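PDB 4OY8: putative secreted cellulose-binding protein from Streptomyces coelicolor, which probably cleaves cellulose chains by oxidation, as a copper-dependent lytic polysaccharide monooxygenase of the AA10 family. Local coordinates for residues F98-H103 and Y149-S154. Numbering follows the deposited sequence.
Sequences FTVKLH and YEIPVS. With ZN (zinc ion), chain I; ZN (zinc ion), chain H.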
loop_
_atom_site.group_PDB
_atom_site.type_symbol
_atom_site.label_atom_id
_atom_site.label_comp_id
_atom_site.label_asym_id
_atom_site.label_seq_id
_atom_site.Cartn_x
_atom_site.Cartn_y
_atom_site.Cartn_z
ATOM N N PHE A 98 -6.218 1.776 -14.569
ATOM C CA PHE A 98 -6.519 0.708 -13.645
ATOM C C PHE A 98 -7.338 1.270 -12.490
ATOM O O PHE A 98 -7.293 2.476 -12.203
ATOM C CB PHE A 98 -5.249 0.011 -13.131
ATOM C CG PHE A 98 -4.306 0.902 -12.367
ATOM C CD1 PHE A 98 -3.412 1.720 -13.046
ATOM C CD2 PHE A 98 -4.313 0.928 -10.974
ATOM C CE1 PHE A 98 -2.548 2.561 -12.353
ATOM C CE2 PHE A 98 -3.444 1.745 -10.289
ATOM C CZ PHE A 98 -2.567 2.570 -10.973
ATOM N N THR A 99 -8.066 0.393 -11.798
ATOM C CA THR A 99 -8.886 0.781 -10.659
ATOM C C THR A 99 -8.200 0.400 -9.366
ATOM O O THR A 99 -7.745 -0.741 -9.180
ATOM C CB THR A 99 -10.265 0.123 -10.724
ATOM O OG1 THR A 99 -10.909 0.532 -11.921
ATOM C CG2 THR A 99 -11.140 0.493 -9.527
ATOM N N VAL A 100 -8.039 1.366 -8.475
ATOM C CA VAL A 100 -7.632 1.079 -7.099
ATOM C C VAL A 100 -8.879 0.805 -6.285
ATOM O O VAL A 100 -9.752 1.667 -6.161
ATOM C CB VAL A 100 -6.812 2.243 -6.491
ATOM C CG1 VAL A 100 -6.471 1.962 -5.031
ATOM C CG2 VAL A 100 -5.531 2.460 -7.288
ATOM N N LYS A 101 -8.972 -0.405 -5.753
ATOM C CA LYS A 101 -10.133 -0.860 -5.032
ATOM C C LYS A 101 -9.751 -1.091 -3.570
ATOM O O LYS A 101 -8.817 -1.839 -3.269
ATOM C CB LYS A 101 -10.646 -2.177 -5.633
ATOM C CG LYS A 101 -10.944 -2.154 -7.116
ATOM C CD LYS A 101 -11.585 -3.424 -7.685
ATOM C CE LYS A 101 -12.013 -3.214 -9.139
ATOM N NZ LYS A 101 -12.530 -4.457 -9.768
ATOM N N LEU A 102 -10.445 -0.400 -2.680
ATOM C CA LEU A 102 -10.304 -0.609 -1.256
ATOM C C LEU A 102 -11.522 -1.267 -0.657
ATOM O O LEU A 102 -12.647 -0.999 -1.046
ATOM C CB LEU A 102 -10.129 0.724 -0.559
ATOM C CG LEU A 102 -8.870 1.473 -0.882
ATOM C CD1 LEU A 102 -9.127 2.472 -1.999
ATOM C CD2 LEU A 102 -8.310 2.144 0.363
ATOM N N HIS A 103 -11.291 -2.138 0.307
ATOM C CA HIS A 103 -12.350 -2.724 1.091
ATOM C C HIS A 103 -12.221 -2.144 2.496
ATOM O O HIS A 103 -11.135 -2.119 3.054
ATOM C CB HIS A 103 -12.202 -4.246 1.134
ATOM C CG HIS A 103 -13.297 -4.909 1.877
ATOM N ND1 HIS A 103 -14.545 -5.075 1.333
ATOM C CD2 HIS A 103 -13.351 -5.426 3.119
ATOM C CE1 HIS A 103 -15.332 -5.653 2.212
ATOM N NE2 HIS A 103 -14.624 -5.903 3.292
ATOM N N TYR A 149 -14.491 1.080 -1.973
ATOM C CA TYR A 149 -14.252 2.337 -2.684
ATOM C C TYR A 149 -13.406 2.037 -3.907
ATOM O O TYR A 149 -12.446 1.287 -3.799
ATOM C CB TYR A 149 -13.499 3.378 -1.823
ATOM C CG TYR A 149 -14.028 3.497 -0.404
ATOM C CD1 TYR A 149 -15.274 4.057 -0.139
ATOM C CD2 TYR A 149 -13.275 3.057 0.673
ATOM C CE1 TYR A 149 -15.742 4.141 1.163
ATOM C CE2 TYR A 149 -13.740 3.147 1.963
ATOM C CZ TYR A 149 -14.986 3.654 2.210
ATOM O OH TYR A 149 -15.454 3.719 3.516
ATOM N N GLU A 150 -13.740 2.644 -5.048
ATOM C CA GLU A 150 -12.994 2.484 -6.279
ATOM C C GLU A 150 -12.506 3.837 -6.786
ATOM O O GLU A 150 -13.298 4.801 -6.878
ATOM C CB GLU A 150 -13.866 1.811 -7.360
ATOM C CG GLU A 150 -14.175 0.361 -7.026
ATOM C CD GLU A 150 -14.781 -0.440 -8.161
ATOM O OE1 GLU A 150 -14.917 0.076 -9.279
ATOM O OE2 GLU A 150 -15.083 -1.618 -7.925
ATOM N N ILE A 151 -11.221 3.892 -7.104
ATOM C CA ILE A 151 -10.608 5.067 -7.703
ATOM C C ILE A 151 -10.159 4.692 -9.115
ATOM O O ILE A 151 -9.260 3.893 -9.266
ATOM C CB ILE A 151 -9.398 5.607 -6.913
ATOM C CG1 ILE A 151 -9.744 5.826 -5.438
ATOM C CG2 ILE A 151 -8.917 6.913 -7.542
ATOM C CD1 ILE A 151 -8.741 5.271 -4.487
ATOM N N PRO A 152 -10.779 5.282 -10.147
ATOM C CA PRO A 152 -10.350 4.986 -11.522
ATOM C C PRO A 152 -9.151 5.834 -11.890
ATOM O O PRO A 152 -9.272 7.059 -12.061
ATOM C CB PRO A 152 -11.576 5.344 -12.371
ATOM C CG PRO A 152 -12.267 6.417 -11.577
ATOM C CD PRO A 152 -11.970 6.151 -10.116
ATOM N N VAL A 153 -7.990 5.199 -11.967
ATOM C CA VAL A 153 -6.717 5.879 -12.201
ATOM C C VAL A 153 -6.374 5.756 -13.681
ATOM O O VAL A 153 -6.596 4.718 -14.309
ATOM C CB VAL A 153 -5.580 5.266 -11.315
ATOM C CG1 VAL A 153 -4.227 5.932 -11.584
ATOM C CG2 VAL A 153 -5.940 5.404 -9.841
ATOM N N SER A 154 -5.855 6.833 -14.248
ATOM C CA SER A 154 -5.364 6.818 -15.609
ATOM C C SER A 154 -3.947 7.326 -15.660
ATOM O O SER A 154 -3.672 8.445 -15.228
ATOM C CB SER A 154 -6.246 7.691 -16.497
ATOM O OG SER A 154 -5.783 7.757 -17.828
HETATM ZN ZN ZN I . -14.788 -5.651 -0.620
HETATM ZN ZN ZN H . -15.140 -7.419 4.616
HETATM O O HOH W 1 -16.505 -6.742 -1.051
HETATM O O HOH W 2 -13.299 -6.595 -1.629
#
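V153 lies over one face of the F98 ring, its CB 4.2 Å from the ring centroid in a CH-pi contact, while its CG1 touches F98 CZ at 3.8 Å. F98 CG sits between the backbone N and the carbonyl carbon (chi1 61°), and the ring leans toward 149-154 beneath V153 CB. Replacing F98 by an alanine is likely to leave V153 without the ring it packs on and to open a gap beside V164. On the side of the sheet carrying F98 and V153, I151 CD1 meets L102 CD1 at 3.8 Å and V100 CG1 at 4.0 Å, and L102 CB comes up to the edge of the Y149 ring. On the side of T99, K101 and E150, T99 CG2 packs on E150 CB, and K101 CE lies 3.7 Å from E150 OE2, the charges staying beyond salt-bridge distance. Paired N-H to O hydrogen bonds, two each at F98–V153, V100–I151 and L102–Y149, fix this antiparallel register; L102 N to Y149 O is 2.8 Å (168°). Beyond it, H103 shares one zinc ion with N148 and another with Q105; Y149 OH is hydrogen-bonded to D104 OD2 and G109 N, near copper ligand H108. Strand 97-104 is central between 2-6 and 148-154. The side bearing F98, V100, L102 and I151 packs on strands 110-118 and 161-170 in an immunoglobulin-like beta-sandwich.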